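Side-chain contacts in Iron(III) ABC transporter, periplasmic iron-compound-binding protein (Vibrio cholerae, PDB 3TEF), which probably binds iron-loaded catecholate siderophores in the periplasm and delivers them to an ABC transporter for iron uptake: residues I203-E206 against Y207-E210; N231-Q234 against T235-D239. All blocks are in the same frame, centred on the assembly; numbering follows the deposited sequence.

Interaction 1. Residues I203-E206 against Y207-E210; sequences ISFE and YIRE
Ile203 lays its CG2 methyl on one face of the Tyr207 ring, 3.4 Å from the ring centroid and 3° off the ring normal, a CH-pi contact centred almost exactly on the aromatic system. It forms at the N-terminus of helix 205-211, whose first turn is closed by Ser204 in the N-cap position. The Ser204 OG atom accepts from Tyr207 N at 3.2 Å, with an N-H...O angle of 154°, and so takes up an amide of the first turn that has no earlier helical carbonyl to use. OG sits between its own backbone N and carbonyl carbon, within reach of that amide. Tyr207 CG stands anti to its backbone N (chi1 170°), which carries the ring back toward the residue preceding the cap. The CD1 methyl of Ile203 continues inward to Ile208 CG1 at 4.1 Å, and Ile208 CD1 in turn lies 4.2 Å from Phe205 CD1, these last two side chains running side by side. Behind this apolar row stand strands 168-172 and 158-165: Leu169 and Thr171 touch Ile203, while Met160 and Val162 touch Ile208. Along the outer side of the helix, Glu210 N donates to Glu206 O at 2.8 Å, and the Glu210 side chain, extended beyond CG, brings OE1 to 3.2 Å from that same Glu206 O, two acceptors side by side without a bond.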
ATOM      1  N   ILE A 203       8.372  17.472   9.569  1.00 23.60           N
ATOM      2  CA  ILE A 203       8.663  18.720   8.881  1.00 25.38           C
ATOM      3  C   ILE A 203       7.630  19.790   9.245  1.00 29.08           C
ATOM      4  O   ILE A 203       6.992  19.711  10.295  1.00 29.49           O
ATOM      5  CB  ILE A 203       8.740  18.515   7.350  1.00 25.56           C
ATOM      6  CG1 ILE A 203       7.442  17.919   6.811  1.00 28.67           C
ATOM      7  CG2 ILE A 203       9.909  17.589   7.013  1.00 26.10           C
ATOM      8  CD1 ILE A 203       7.335  17.974   5.278  1.00 28.32           C
ATOM      9  N   SER A 204       7.475  20.784   8.378  1.00 29.50           N
ATOM     10  CA  SER A 204       6.593  21.913   8.641  1.00 32.84           C
ATOM     11  C   SER A 204       6.290  22.582   7.316  1.00 33.05           C
ATOM     12  O   SER A 204       6.872  22.231   6.293  1.00 33.44           O
ATOM     13  CB  SER A 204       7.295  22.911   9.555  1.00 34.73           C
ATOM     14  OG  SER A 204       8.486  23.383   8.940  1.00 35.59           O
ATOM     15  N   PHE A 205       5.378  23.545   7.322  1.00 32.91           N
ATOM     16  CA  PHE A 205       5.109  24.287   6.097  1.00 33.36           C
ATOM     17  C   PHE A 205       6.315  25.136   5.702  1.00 35.36           C
ATOM     18  O   PHE A 205       6.575  25.358   4.520  1.00 37.56           O
ATOM     19  CB  PHE A 205       3.852  25.143   6.236  1.00 32.05           C
ATOM     20  CG  PHE A 205       2.581  24.347   6.251  1.00 33.95           C
ATOM     21  CD1 PHE A 205       2.174  23.643   5.127  1.00 33.36           C
ATOM     22  CD2 PHE A 205       1.785  24.305   7.386  1.00 31.75           C
ATOM     23  CE1 PHE A 205       0.994  22.907   5.140  1.00 32.23           C
ATOM     24  CE2 PHE A 205       0.612  23.572   7.402  1.00 31.77           C
ATOM     25  CZ  PHE A 205       0.216  22.873   6.278  1.00 36.72           C
ATOM     26  N   GLU A 206       7.060  25.600   6.695  1.00 35.18           N
ATOM     27  CA  GLU A 206       8.260  26.374   6.433  1.00 35.66           C
ATOM     28  C   GLU A 206       9.282  25.532   5.661  1.00 40.42           C
ATOM     29  O   GLU A 206       9.952  26.028   4.755  1.00 38.16           O
ATOM     30  CB  GLU A 206       8.856  26.897   7.745  1.00 42.86           C
ATOM     31  CG  GLU A 206       8.060  28.052   8.391  1.00 46.61           C
ATOM     32  CD  GLU A 206       6.781  27.609   9.111  1.00 48.15           C
ATOM     33  OE1 GLU A 206       6.420  26.411   9.057  1.00 46.07           O
ATOM     34  OE2 GLU A 206       6.131  28.475   9.739  1.00 50.41           O
ATOM     35  N   TYR A 207       9.391  24.256   6.026  1.00 35.63           N
ATOM     36  CA  TYR A 207      10.283  23.318   5.349  1.00 35.32           C
ATOM     37  C   TYR A 207       9.856  23.099   3.892  1.00 38.90           C
ATOM     38  O   TYR A 207      10.701  23.042   2.994  1.00 38.18           O
ATOM     39  CB  TYR A 207      10.296  22.002   6.128  1.00 36.21           C
ATOM     40  CG  TYR A 207      10.972  20.817   5.476  1.00 34.63           C
ATOM     41  CD1 TYR A 207      12.210  20.363   5.932  1.00 34.24           C
ATOM     42  CD2 TYR A 207      10.358  20.119   4.440  1.00 33.95           C
ATOM     43  CE1 TYR A 207      12.826  19.262   5.364  1.00 34.39           C
ATOM     44  CE2 TYR A 207      10.969  19.014   3.859  1.00 31.94           C
ATOM     45  CZ  TYR A 207      12.202  18.593   4.326  1.00 35.70           C
ATOM     46  OH  TYR A 207      12.810  17.492   3.762  1.00 37.11           O
ATOM     47  N   ILE A 208       8.551  22.978   3.660  1.00 33.40           N
ATOM     48  CA  ILE A 208       8.032  22.798   2.302  1.00 34.77           C
ATOM     49  C   ILE A 208       8.342  24.026   1.450  1.00 37.82           C
ATOM     50  O   ILE A 208       8.840  23.910   0.326  1.00 37.76           O
ATOM     51  CB  ILE A 208       6.511  22.520   2.294  1.00 32.10           C
ATOM     52  CG1 ILE A 208       6.204  21.183   2.978  1.00 24.51           C
ATOM     53  CG2 ILE A 208       5.973  22.507   0.865  1.00 31.22           C
ATOM     54  CD1 ILE A 208       4.725  20.942   3.228  1.00 28.90           C
ATOM     55  N   ARG A 209       8.064  25.203   1.998  1.00 36.32           N
ATOM     56  CA  ARG A 209       8.326  26.460   1.295  1.00 40.30           C
ATOM     57  C   ARG A 209       9.819  26.692   1.068  1.00 41.39           C
ATOM     58  O   ARG A 209      10.235  27.060  -0.030  1.00 43.53           O
ATOM     59  CB  ARG A 209       7.712  27.636   2.063  1.00 44.41           C
ATOM     60  CG  ARG A 209       8.099  29.013   1.536  1.00 47.07           C
ATOM     61  CD  ARG A 209       7.717  29.192   0.078  1.00 51.90           C
ATOM     62  NE  ARG A 209       8.132  30.501  -0.425  1.00 52.29           N
ATOM     63  CZ  ARG A 209       9.156  30.704  -1.249  1.00 57.04           C
ATOM     64  NH1 ARG A 209       9.876  29.680  -1.690  1.00 55.29           N
ATOM     65  NH2 ARG A 209       9.456  31.936  -1.642  1.00 61.68           N
ATOM     66  N   GLU A 210      10.621  26.471   2.106  1.00 40.23           N
ATOM     67  CA  GLU A 210      12.060  26.707   2.028  1.00 41.62           C
ATOM     68  C   GLU A 210      12.715  25.814   0.965  1.00 44.79           C
ATOM     69  O   GLU A 210      13.517  26.285   0.149  1.00 43.28           O
ATOM     70  CB  GLU A 210      12.728  26.543   3.409  1.00 45.52           C
ATOM     71  CG  GLU A 210      12.838  25.093   3.934  1.00 46.83           C
ATOM     72  CD  GLU A 210      13.251  24.993   5.415  1.00 48.99           C
ATOM     73  OE1 GLU A 210      12.804  25.834   6.230  1.00 49.58           O
ATOM     74  OE2 GLU A 210      14.018  24.065   5.767  1.00 49.92           O
TER

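Interaction 2. Residues N231-Q234 against T235-D239; sequences NIRQ and TFEND
Ile232 and Thr235 set their side chains at about a right angle, the CD1 methyl of Ile232 coming to 3.2 Å from Thr235 OG1. The hydroxyl is turned back toward the start of the turn (chi1 45°) and donates to Ile232 O at 2.9 Å. That carbonyl oxygen also receives Phe236 N at 2.6 Å, almost in line with its C=O bond, whereas the threonine hydroxyl approaches from the flank at a C=O...O angle of 122°. Thr235 N adds a weak third bond. One oxygen thus takes two firm bonds and a weak one in helix 232-236, a helix barely longer than one turn on the surface of the periplasmic binding protein fold. Ile232 CG1 passes obliquely over Phe236 CB at 3.8 Å, the phenylalanine ring continuing inward to Leu216 and Val218 of strand 215-220. One residue further along, the aliphatic CG of Arg233 lies 3.6 Å from the carboxylate carbon CD of Glu237, the guanidinium and carboxylate planes 51° apart. Their charged ends do not pair, and Glu237 OE2 is hydrogen-bonded to Tyr254 OH instead. Glu237 is the centre of an inverse gamma turn that ends the helix, where a water donates to Gln234 O at 2.6 Å and to Glu237 O at 2.9 Å.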
ATOM      1  N   ASN A 231     -11.818  17.693   3.140  1.00 55.74           N
ATOM      2  CA  ASN A 231     -10.699  17.899   2.227  1.00 59.63           C
ATOM      3  C   ASN A 231      -9.565  18.719   2.834  1.00 56.61           C
ATOM      4  O   ASN A 231      -9.742  19.891   3.178  1.00 55.18           O
ATOM      5  CB  ASN A 231     -11.179  18.532   0.913  1.00 58.16           C
ATOM      6  CG  ASN A 231     -12.374  19.452   1.104  1.00 62.45           C
ATOM      7  OD1 ASN A 231     -13.330  19.115   1.814  1.00 62.54           O
ATOM      8  ND2 ASN A 231     -12.334  20.617   0.462  1.00 60.11           N
ATOM      9  N   ILE A 232      -8.400  18.088   2.958  1.00 56.42           N
ATOM     10  CA  ILE A 232      -7.218  18.755   3.488  1.00 49.96           C
ATOM     11  C   ILE A 232      -6.818  19.919   2.591  1.00 47.03           C
ATOM     12  O   ILE A 232      -6.297  20.925   3.067  1.00 45.43           O
ATOM     13  CB  ILE A 232      -6.020  17.781   3.610  1.00 47.90           C
ATOM     14  CG1 ILE A 232      -4.852  18.453   4.333  1.00 48.67           C
ATOM     15  CG2 ILE A 232      -5.585  17.283   2.235  1.00 44.60           C
ATOM     16  CD1 ILE A 232      -5.233  19.043   5.678  1.00 51.36           C
ATOM     17  N   ARG A 233      -7.063  19.777   1.292  1.00 49.04           N
ATOM     18  CA  ARG A 233      -6.643  20.790   0.330  1.00 46.46           C
ATOM     19  C   ARG A 233      -6.997  22.201   0.795  1.00 46.59           C
ATOM     20  O   ARG A 233      -6.160  23.104   0.753  1.00 41.24           O
ATOM     21  CB  ARG A 233      -7.232  20.514  -1.059  1.00 47.89           C
ATOM     22  CG  ARG A 233      -6.865  21.566  -2.101  1.00 49.41           C
ATOM     23  CD  ARG A 233      -7.900  22.684  -2.142  1.00 54.68           C
ATOM     24  NE  ARG A 233      -9.148  22.239  -2.756  1.00 60.34           N
ATOM     25  CZ  ARG A 233     -10.326  22.839  -2.599  1.00 57.34           C
ATOM     26  NH1 ARG A 233     -10.429  23.918  -1.833  1.00 54.01           N
ATOM     27  NH2 ARG A 233     -11.403  22.353  -3.203  1.00 55.36           N
ATOM     28  N   GLN A 234      -8.236  22.389   1.241  1.00 46.67           N
ATOM     29  CA  GLN A 234      -8.679  23.705   1.685  1.00 46.73           C
ATOM     30  C   GLN A 234      -7.723  24.306   2.712  1.00 48.14           C
ATOM     31  O   GLN A 234      -7.416  25.496   2.671  1.00 48.71           O
ATOM     32  CB  GLN A 234     -10.101  23.639   2.253  1.00 47.65           C
ATOM     33  CG  GLN A 234     -10.535  24.903   2.992  1.00 45.57           C
ATOM     34  CD  GLN A 234     -10.580  26.131   2.097  1.00 50.80           C
ATOM     35  OE1 GLN A 234     -10.659  26.023   0.872  1.00 54.88           O
ATOM     36  NE2 GLN A 234     -10.528  27.313   2.711  1.00 47.51           N
ATOM     37  N   THR A 235      -7.240  23.474   3.623  1.00 47.18           N
ATOM     38  CA  THR A 235      -6.382  23.947   4.699  1.00 48.17           C
ATOM     39  C   THR A 235      -4.893  23.836   4.365  1.00 48.05           C
ATOM     40  O   THR A 235      -4.098  24.696   4.752  1.00 47.14           O
ATOM     41  CB  THR A 235      -6.684  23.208   6.019  1.00 51.54           C
ATOM     42  OG1 THR A 235      -6.809  21.803   5.764  1.00 50.68           O
ATOM     43  CG2 THR A 235      -7.987  23.722   6.620  1.00 45.79           C
ATOM     44  N   PHE A 236      -4.524  22.783   3.638  1.00 45.64           N
ATOM     45  CA  PHE A 236      -3.126  22.534   3.294  1.00 43.02           C
ATOM     46  C   PHE A 236      -2.555  23.649   2.431  1.00 39.34           C
ATOM     47  O   PHE A 236      -1.397  24.033   2.575  1.00 40.05           O
ATOM     48  CB  PHE A 236      -2.984  21.198   2.561  1.00 40.35           C
ATOM     49  CG  PHE A 236      -1.557  20.803   2.289  1.00 36.94           C
ATOM     50  CD1 PHE A 236      -0.758  20.303   3.301  1.00 37.89           C
ATOM     51  CD2 PHE A 236      -1.020  20.927   1.020  1.00 36.76           C
ATOM     52  CE1 PHE A 236       0.555  19.938   3.052  1.00 34.47           C
ATOM     53  CE2 PHE A 236       0.290  20.569   0.763  1.00 35.45           C
ATOM     54  CZ  PHE A 236       1.079  20.070   1.780  1.00 31.83           C
ATOM     55  N   GLU A 237      -3.378  24.172   1.532  1.00 41.36           N
ATOM     56  CA  GLU A 237      -2.906  25.184   0.606  1.00 42.15           C
ATOM     57  C   GLU A 237      -2.993  26.569   1.231  1.00 45.07           C
ATOM     58  O   GLU A 237      -3.848  27.379   0.871  1.00 44.55           O
ATOM     59  CB  GLU A 237      -3.675  25.104  -0.711  1.00 44.79           C
ATOM     60  CG  GLU A 237      -3.703  23.698  -1.283  1.00 42.66           C
ATOM     61  CD  GLU A 237      -4.017  23.665  -2.760  1.00 47.40           C
ATOM     62  OE1 GLU A 237      -4.769  24.547  -3.229  1.00 50.04           O
ATOM     63  OE2 GLU A 237      -3.502  22.762  -3.455  1.00 43.12           O
ATOM     64  N   ASN A 238      -2.107  26.817   2.191  1.00 41.73           N
ATOM     65  CA  ASN A 238      -2.010  28.115   2.839  1.00 43.05           C
ATOM     66  C   ASN A 238      -0.998  28.992   2.116  1.00 44.13           C
ATOM     67  O   ASN A 238      -0.534  28.641   1.036  1.00 44.05           O
ATOM     68  CB  ASN A 238      -1.630  27.950   4.307  1.00 42.07           C
ATOM     69  CG  ASN A 238      -0.378  27.113   4.494  1.00 40.66           C
ATOM     70  OD1 ASN A 238       0.527  27.129   3.658  1.00 40.00           O
ATOM     71  ND2 ASN A 238      -0.324  26.372   5.598  1.00 42.31           N
ATOM     72  N   ASP A 239      -0.651  30.124   2.719  1.00 48.98           N
ATOM     73  CA  ASP A 239       0.274  31.071   2.098  1.00 49.82           C
ATOM     74  C   ASP A 239       1.652  30.481   1.799  1.00 49.94           C
ATOM     75  O   ASP A 239       2.237  30.767   0.751  1.00 51.02           O
ATOM     76  CB  ASP A 239       0.422  32.333   2.958  1.00 53.47           C
ATOM     77  CG  ASP A 239      -0.900  33.051   3.177  1.00 62.45           C
ATOM     78  OD1 ASP A 239      -1.375  33.723   2.235  1.00 64.74           O
ATOM     79  OD2 ASP A 239      -1.462  32.947   4.290  1.00 60.90           O
TER
HETATM   80  O   HOH W   1      -6.760  27.154   0.840  1.00 50.08           O

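In the fold
Both interactions are surface contacts within short helices of the same region, their centres 14 Å apart, and each has one buried side chain, Ile208 in interaction 1 and Phe236 in interaction 2. These two meet between the helices: Ile208 CD1 lies 4.0 Å from Phe236 CZ, and Phe205 CE1 comes to 3.6 Å from Phe236 CD1, the rings inclined at about 60°. Helix 205-211 packs on strands 158-165 and 168-172 of the mixed sheet, helix 232-236 on strands 215-220 and 252-254. Interaction 1 is a helix start, with a serine cap and an aromatic-aliphatic contact; interaction 2 takes in a whole short helix and its exit, with more polar, water-bridged chemistry.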